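Hypothetical nigD-like protein (Bacteroides caccae, PDB 3QWN) is of unverified function but is probably a NigD-like immunity protein that protects its bacterial producer from a toxin. Local coordinates at residues L36-D41 against A68-Y73; L118-G123 against N152-Y157. One frame throughout, in Å; residues are numbered along the deposited sequence.

Interaction 1: residues L36-D41 against A68-Y73; sequences LTVSKD and ATAVIY
The strands of 36-41 and 68-73 run parallel, the 36-38 part at 46° to its partner, with Thr-37 O accepting from Ala-70 N at 2.9 Å and Lys-40 O from Ile-72 N. Between these bonds Ala-70 O receives Ser-39 N at 2.9 Å, a more bent bond (131° at the hydrogen), and Val-38 CA-H lies against the same oxygen. The register slips by one residue here: Val-38 pairs with Ala-70 but Lys-40 with Val-71, a beta bulge, where the chain turns a corner at Ser-39. Ser-39 OG, held between backbone N and carbonyl carbon (chi1 54°), shares a hydrogen bond with Thr-69 OG1 at 2.8 Å and approaches Val-71 CG2. Both strands belong to the NigD-like N-terminal OB domain, where 36-41 lies between 25-30 and 68-77. On the face of Val-38, Ala-70 and Ile-72, the side chains of Val-38 and Ile-72 cross at about a right angle, Val-38 CG2 3.7 Å from Ile-72 CD1, and both also rest on Leu-28. Asp-41 OD1 lies beside Ile-72 CG2, with Thr-43 OG1 as its polar partner. At the other end Leu-36 CD2 packs against Ala-68, 3.5 Å from its O and 4.0 Å from its CB, while a water links Thr-37 N to Ala-68 O.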
ATOM      1  N   LEU A  36      11.260   0.417 -16.908  1.00 43.37           N
ATOM      2  CA  LEU A  36      12.647   0.096 -17.184  1.00 42.42           C
ATOM      3  C   LEU A  36      12.831  -1.385 -17.338  1.00 46.14           C
ATOM      4  O   LEU A  36      12.247  -2.158 -16.575  1.00 46.44           O
ATOM      5  CB  LEU A  36      13.562   0.578 -16.050  1.00 40.47           C
ATOM      6  CG  LEU A  36      13.724   2.060 -15.827  1.00 43.79           C
ATOM      7  CD1 LEU A  36      14.195   2.313 -14.421  1.00 41.30           C
ATOM      8  CD2 LEU A  36      14.690   2.664 -16.827  1.00 46.85           C
ATOM      9  N   THR A  37      13.652  -1.779 -18.315  1.00 42.55           N
ATOM     10  CA  THR A  37      14.067  -3.157 -18.515  1.00 42.95           C
ATOM     11  C   THR A  37      15.013  -3.476 -17.339  1.00 47.03           C
ATOM     12  O   THR A  37      15.837  -2.632 -16.994  1.00 47.22           O
ATOM     13  CB  THR A  37      14.733  -3.298 -19.897  1.00 45.24           C
ATOM     14  OG1 THR A  37      13.749  -3.179 -20.919  1.00 41.72           O
ATOM     15  CG2 THR A  37      15.452  -4.627 -20.067  1.00 42.17           C
ATOM     16  N   VAL A  38      14.863  -4.646 -16.704  1.00 42.85           N
ATOM     17  CA  VAL A  38      15.725  -5.081 -15.600  1.00 40.50           C
ATOM     18  C   VAL A  38      16.947  -5.747 -16.227  1.00 45.32           C
ATOM     19  O   VAL A  38      16.839  -6.885 -16.688  1.00 46.67           O
ATOM     20  CB  VAL A  38      14.987  -6.012 -14.594  1.00 42.29           C
ATOM     21  CG1 VAL A  38      15.949  -6.634 -13.585  1.00 41.08           C
ATOM     22  CG2 VAL A  38      13.858  -5.272 -13.880  1.00 40.75           C
ATOM     23  N   SER A  39      18.118  -5.065 -16.213  1.00 40.93           N
ATOM     24  CA  SER A  39      19.359  -5.615 -16.763  1.00 41.52           C
ATOM     25  C   SER A  39      19.948  -6.686 -15.824  1.00 48.73           C
ATOM     26  O   SER A  39      20.642  -7.587 -16.289  1.00 52.91           O
ATOM     27  CB  SER A  39      20.384  -4.509 -17.023  1.00 44.46           C
ATOM     28  OG  SER A  39      20.664  -3.689 -15.891  1.00 47.25           O
ATOM     29  N   LYS A  40      19.676  -6.597 -14.521  1.00 41.75           N
ATOM     30  CA  LYS A  40      20.176  -7.574 -13.569  1.00 42.01           C
ATOM     31  C   LYS A  40      19.277  -7.619 -12.330  1.00 43.22           C
ATOM     32  O   LYS A  40      18.999  -6.587 -11.734  1.00 39.60           O
ATOM     33  CB  LYS A  40      21.631  -7.250 -13.162  1.00 45.75           C
ATOM     34  CG  LYS A  40      22.377  -8.398 -12.484  1.00 68.80           C
ATOM     35  CD  LYS A  40      23.825  -7.992 -12.184  1.00 89.11           C
ATOM     36  CE  LYS A  40      24.653  -9.134 -11.645  1.00111.52           C
ATOM     37  NZ  LYS A  40      26.055  -8.720 -11.382  1.00125.08           N
ATOM     38  N   ASP A  41      18.822  -8.829 -11.962  1.00 40.89           N
ATOM     39  CA  ASP A  41      18.074  -9.065 -10.748  1.00 39.41           C
ATOM     40  C   ASP A  41      18.989  -9.829  -9.834  1.00 47.07           C
ATOM     41  O   ASP A  41      19.130 -11.059  -9.965  1.00 49.45           O
ATOM     42  CB  ASP A  41      16.731  -9.780 -10.979  1.00 40.28           C
ATOM     43  CG  ASP A  41      15.974 -10.110  -9.696  1.00 43.84           C
ATOM     44  OD1 ASP A  41      16.307  -9.542  -8.639  1.00 41.94           O
ATOM     45  OD2 ASP A  41      15.069 -10.946  -9.746  1.00 55.16           O
ATOM     46  N   ALA A  68      18.399   3.845 -19.950  1.00 42.51           N
ATOM     47  CA  ALA A  68      18.739   3.365 -18.613  1.00 39.14           C
ATOM     48  C   ALA A  68      18.142   1.975 -18.374  1.00 42.14           C
ATOM     49  O   ALA A  68      17.160   1.599 -19.011  1.00 40.71           O
ATOM     50  CB  ALA A  68      18.219   4.337 -17.559  1.00 37.73           C
ATOM     51  N   THR A  69      18.713   1.220 -17.440  1.00 38.62           N
ATOM     52  CA  THR A  69      18.178  -0.096 -17.075  1.00 37.43           C
ATOM     53  C   THR A  69      18.116  -0.144 -15.579  1.00 37.88           C
ATOM     54  O   THR A  69      18.701   0.703 -14.938  1.00 37.29           O
ATOM     55  CB  THR A  69      18.986  -1.267 -17.677  1.00 40.32           C
ATOM     56  OG1 THR A  69      20.323  -1.222 -17.209  1.00 43.29           O
ATOM     57  CG2 THR A  69      18.975  -1.284 -19.194  1.00 32.01           C
ATOM     58  N   ALA A  70      17.394  -1.088 -15.024  1.00 33.89           N
ATOM     59  CA  ALA A  70      17.286  -1.244 -13.583  1.00 32.77           C
ATOM     60  C   ALA A  70      18.044  -2.465 -13.125  1.00 36.92           C
ATOM     61  O   ALA A  70      17.951  -3.502 -13.767  1.00 35.65           O
ATOM     62  CB  ALA A  70      15.815  -1.369 -13.169  1.00 32.82           C
ATOM     63  N   VAL A  71      18.767  -2.339 -11.996  1.00 36.48           N
ATOM     64  CA  VAL A  71      19.469  -3.396 -11.265  1.00 35.67           C
ATOM     65  C   VAL A  71      18.737  -3.533  -9.920  1.00 38.29           C
ATOM     66  O   VAL A  71      18.642  -2.540  -9.184  1.00 34.85           O
ATOM     67  CB  VAL A  71      20.979  -3.137 -11.106  1.00 39.04           C
ATOM     68  CG1 VAL A  71      21.632  -4.256 -10.284  1.00 39.03           C
ATOM     69  CG2 VAL A  71      21.629  -3.056 -12.471  1.00 40.27           C
ATOM     70  N   ILE A  72      18.166  -4.724  -9.643  1.00 34.94           N
ATOM     71  CA  ILE A  72      17.402  -4.967  -8.420  1.00 33.90           C
ATOM     72  C   ILE A  72      18.310  -5.571  -7.371  1.00 35.71           C
ATOM     73  O   ILE A  72      18.945  -6.593  -7.609  1.00 34.07           O
ATOM     74  CB  ILE A  72      16.137  -5.854  -8.684  1.00 37.51           C
ATOM     75  CG1 ILE A  72      15.186  -5.159  -9.688  1.00 38.69           C
ATOM     76  CG2 ILE A  72      15.402  -6.231  -7.375  1.00 33.89           C
ATOM     77  CD1 ILE A  72      14.154  -6.110 -10.306  1.00 43.72           C
ATOM     78  N   TYR A  73      18.324  -4.966  -6.188  1.00 34.48           N
ATOM     79  CA  TYR A  73      19.144  -5.436  -5.061  1.00 35.07           C
ATOM     80  C   TYR A  73      18.279  -6.143  -4.027  1.00 40.27           C
ATOM     81  O   TYR A  73      18.752  -7.074  -3.395  1.00 40.99           O
ATOM     82  CB  TYR A  73      19.937  -4.270  -4.426  1.00 34.31           C
ATOM     83  CG  TYR A  73      20.981  -3.740  -5.391  1.00 35.17           C
ATOM     84  CD1 TYR A  73      22.183  -4.421  -5.598  1.00 38.55           C
ATOM     85  CD2 TYR A  73      20.748  -2.591  -6.138  1.00 32.55           C
ATOM     86  CE1 TYR A  73      23.108  -3.982  -6.548  1.00 41.59           C
ATOM     87  CE2 TYR A  73      21.672  -2.132  -7.063  1.00 34.03           C
ATOM     88  CZ  TYR A  73      22.852  -2.832  -7.276  1.00 47.21           C
ATOM     89  OH  TYR A  73      23.774  -2.360  -8.193  1.00 48.10           O
TER
HETATM   90  O   HOH W   1      15.170   0.084 -20.229  1.00 41.74           O

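Interaction 2: residues L118-G123 against N152-Y157; sequences LKVNGG and NGDEEY
The Asn-121 amide comes up beside the Tyr-157 ring obliquely, planes 43° apart, with Asn-121 CG 3.6 Å from Tyr-157 CD2, while Glu-155 CB sits over the centre of one ring face. The same amide lies alongside the Glu-155 carboxylate, pointing the same way but turned 71° against it. Asn-121 ND2 gives Glu-155 OE1 a straight bond of 2.9 Å (172° at the hydrogen) that leaves in the amide plane yet arrives well above the carboxylate plane. Glu-155 reaches it by a bend at chi2, which folds the chain back toward Asn-121. The Asp-154 carboxylate grips two successive backbone amides: OD2 takes Asn-121 N at 3.1 Å from above its plane, and OD1 takes Gly-122 N at 3.1 Å on its syn lone pair. Asp-154 OD2 is also hydrogen-bonded to His-126 NE2, making three bonds to this buried carboxylate, an environment that would probably favour its charged form. Farther along, Tyr-157 N bonds to Val-120 O, approaching from above the carbonyl plane, and Lys-119 CB packs on Glu-156 CB at 3.7 Å. A water donates to both Lys-119 O and Asp-154 O. The contact thus fastens the loop after strand 142-150 to the end of strand 111-120 in the NigD-like C-terminal beta sandwich domain; just beyond Tyr-157 the chain enters strand 158-167, the antiparallel neighbour of 111-120, where Tyr-158 and Val-120 share backbone hydrogen bonding, and Glu-156 OE1 reaches Tyr-190 OH on strand 181-190.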
ATOM      1  N   LEU A 118       4.836  -0.270  13.187  1.00 41.48           N
ATOM      2  CA  LEU A 118       4.254  -1.268  14.075  1.00 44.41           C
ATOM      3  C   LEU A 118       5.223  -1.625  15.166  1.00 44.24           C
ATOM      4  O   LEU A 118       6.435  -1.569  14.957  1.00 41.76           O
ATOM      5  CB  LEU A 118       4.016  -2.556  13.238  1.00 45.89           C
ATOM      6  CG  LEU A 118       2.717  -2.740  12.517  1.00 54.10           C
ATOM      7  CD1 LEU A 118       2.604  -1.798  11.330  1.00 54.92           C
ATOM      8  CD2 LEU A 118       2.643  -4.138  12.006  1.00 57.06           C
ATOM      9  N   LYS A 119       4.698  -2.088  16.278  1.00 40.77           N
ATOM     10  CA  LYS A 119       5.470  -2.661  17.360  1.00 40.85           C
ATOM     11  C   LYS A 119       5.055  -4.130  17.338  1.00 45.25           C
ATOM     12  O   LYS A 119       3.872  -4.453  17.484  1.00 45.11           O
ATOM     13  CB  LYS A 119       5.259  -1.928  18.711  1.00 44.75           C
ATOM     14  CG  LYS A 119       6.118  -0.664  18.877  1.00 48.22           C
ATOM     15  CD  LYS A 119       7.415  -0.920  19.665  1.00 61.14           C
ATOM     16  CE  LYS A 119       8.027   0.327  20.272  1.00 76.49           C
ATOM     17  NZ  LYS A 119       9.280   0.007  21.017  1.00 73.25           N
ATOM     18  N   VAL A 120       6.020  -4.999  16.982  1.00 41.28           N
ATOM     19  CA  VAL A 120       5.823  -6.440  16.800  1.00 40.75           C
ATOM     20  C   VAL A 120       6.752  -7.256  17.720  1.00 48.36           C
ATOM     21  O   VAL A 120       7.526  -6.705  18.509  1.00 48.56           O
ATOM     22  CB  VAL A 120       6.073  -6.833  15.303  1.00 40.23           C
ATOM     23  CG1 VAL A 120       5.192  -6.028  14.356  1.00 37.92           C
ATOM     24  CG2 VAL A 120       7.559  -6.699  14.926  1.00 38.30           C
ATOM     25  N   ASN A 121       6.637  -8.581  17.623  1.00 45.74           N
ATOM     26  CA  ASN A 121       7.534  -9.534  18.250  1.00 45.26           C
ATOM     27  C   ASN A 121       7.845 -10.588  17.180  1.00 47.85           C
ATOM     28  O   ASN A 121       8.756 -10.378  16.383  1.00 45.55           O
ATOM     29  CB  ASN A 121       6.974 -10.105  19.534  1.00 39.50           C
ATOM     30  CG  ASN A 121       7.894 -11.116  20.194  1.00 53.75           C
ATOM     31  OD1 ASN A 121       9.095 -11.239  19.880  1.00 47.52           O
ATOM     32  ND2 ASN A 121       7.346 -11.884  21.120  1.00 42.74           N
ATOM     33  N   GLY A 122       7.021 -11.624  17.089  1.00 46.19           N
ATOM     34  CA  GLY A 122       7.183 -12.687  16.103  1.00 45.27           C
ATOM     35  C   GLY A 122       6.196 -13.823  16.244  1.00 49.56           C
ATOM     36  O   GLY A 122       5.524 -13.967  17.274  1.00 48.33           O
ATOM     37  N   GLY A 123       6.138 -14.630  15.191  1.00 48.29           N
ATOM     38  CA  GLY A 123       5.317 -15.833  15.119  1.00 50.38           C
ATOM     39  C   GLY A 123       3.836 -15.626  14.892  1.00 55.35           C
ATOM     40  O   GLY A 123       3.088 -16.609  14.827  1.00 56.77           O
ATOM     41  N   ASN A 152      -3.050 -10.305  16.019  1.00 54.67           N
ATOM     42  CA  ASN A 152      -3.204 -11.718  16.465  1.00 55.64           C
ATOM     43  C   ASN A 152      -2.483 -11.986  17.802  1.00 56.90           C
ATOM     44  O   ASN A 152      -1.872 -13.040  17.996  1.00 54.81           O
ATOM     45  CB  ASN A 152      -2.718 -12.707  15.379  1.00 54.14           C
ATOM     46  CG  ASN A 152      -3.775 -13.022  14.341  1.00 73.28           C
ATOM     47  OD1 ASN A 152      -4.826 -13.610  14.638  1.00 62.06           O
ATOM     48  ND2 ASN A 152      -3.525 -12.626  13.094  1.00 63.19           N
ATOM     49  N   GLY A 153      -2.563 -11.005  18.699  1.00 53.60           N
ATOM     50  CA  GLY A 153      -1.963 -11.087  20.024  1.00 54.89           C
ATOM     51  C   GLY A 153      -0.460 -10.909  20.093  1.00 57.14           C
ATOM     52  O   GLY A 153       0.126 -11.092  21.164  1.00 57.28           O
ATOM     53  N   ASP A 154       0.173 -10.537  18.964  1.00 51.42           N
ATOM     54  CA  ASP A 154       1.621 -10.297  18.914  1.00 49.77           C
ATOM     55  C   ASP A 154       1.999  -9.185  19.893  1.00 55.19           C
ATOM     56  O   ASP A 154       1.297  -8.173  19.958  1.00 55.72           O
ATOM     57  CB  ASP A 154       2.073  -9.928  17.485  1.00 47.95           C
ATOM     58  CG  ASP A 154       3.544 -10.132  17.221  1.00 50.58           C
ATOM     59  OD1 ASP A 154       4.173 -10.926  17.946  1.00 52.35           O
ATOM     60  OD2 ASP A 154       4.059  -9.529  16.262  1.00 55.04           O
ATOM     61  N   GLU A 155       3.074  -9.397  20.679  1.00 51.20           N
ATOM     62  CA  GLU A 155       3.550  -8.430  21.678  1.00 50.37           C
ATOM     63  C   GLU A 155       4.106  -7.182  20.978  1.00 50.59           C
ATOM     64  O   GLU A 155       4.546  -7.262  19.843  1.00 49.13           O
ATOM     65  CB  GLU A 155       4.609  -9.066  22.602  1.00 52.67           C
ATOM     66  CG  GLU A 155       4.106 -10.232  23.448  1.00 57.34           C
ATOM     67  CD  GLU A 155       4.020 -11.596  22.779  1.00 69.23           C
ATOM     68  OE1 GLU A 155       4.491 -11.741  21.627  1.00 50.81           O
ATOM     69  OE2 GLU A 155       3.477 -12.531  23.411  1.00 64.75           O
ATOM     70  N   GLU A 156       4.049  -6.033  21.636  1.00 46.76           N
ATOM     71  CA  GLU A 156       4.506  -4.766  21.073  1.00 44.09           C
ATOM     72  C   GLU A 156       5.920  -4.482  21.563  1.00 47.98           C
ATOM     73  O   GLU A 156       6.119  -3.639  22.444  1.00 48.34           O
ATOM     74  CB  GLU A 156       3.518  -3.647  21.459  1.00 45.41           C
ATOM     75  CG  GLU A 156       2.147  -3.884  20.861  1.00 48.11           C
ATOM     76  CD  GLU A 156       1.055  -2.903  21.212  1.00 63.58           C
ATOM     77  OE1 GLU A 156       1.190  -2.201  22.237  1.00 63.32           O
ATOM     78  OE2 GLU A 156       0.039  -2.871  20.484  1.00 69.85           O
ATOM     79  N   TYR A 157       6.905  -5.211  20.994  1.00 43.48           N
ATOM     80  CA  TYR A 157       8.293  -5.127  21.438  1.00 41.38           C
ATOM     81  C   TYR A 157       9.223  -4.324  20.520  1.00 40.22           C
ATOM     82  O   TYR A 157      10.031  -3.537  21.022  1.00 38.24           O
ATOM     83  CB  TYR A 157       8.891  -6.542  21.589  1.00 40.85           C
ATOM     84  CG  TYR A 157       8.360  -7.424  22.692  1.00 41.77           C
ATOM     85  CD1 TYR A 157       7.532  -6.914  23.697  1.00 44.48           C
ATOM     86  CD2 TYR A 157       8.711  -8.769  22.760  1.00 43.14           C
ATOM     87  CE1 TYR A 157       7.089  -7.721  24.754  1.00 42.21           C
ATOM     88  CE2 TYR A 157       8.263  -9.589  23.803  1.00 46.21           C
ATOM     89  CZ  TYR A 157       7.447  -9.067  24.792  1.00 52.55           C
ATOM     90  OH  TYR A 157       7.033  -9.921  25.795  1.00 56.83           O
TER
HETATM   91  O   HOH W   2       1.885  -6.408  17.717  1.00 42.54           O

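Interaction 1 and interaction 2 belong to different domains of one chain, the N-terminal OB domain and the C-terminal beta sandwich domain, and follow each other in series along the sequence. Their centres are 35 Å apart and their nearest atoms about 21 Å, so neither touches the other. Each lies well away from the middle of the molecule, with centres about 23 Å and 20 Å from that of the chain. They differ in kind: 36-41 with 68-73 joins two strands within a sheet, whereas 118-123 with 152-157 holds an irregular loop to a strand end, chiefly through side-chain carboxylates. Both read as packing and hydrogen bonding within their own domains, and no ligand lies in either.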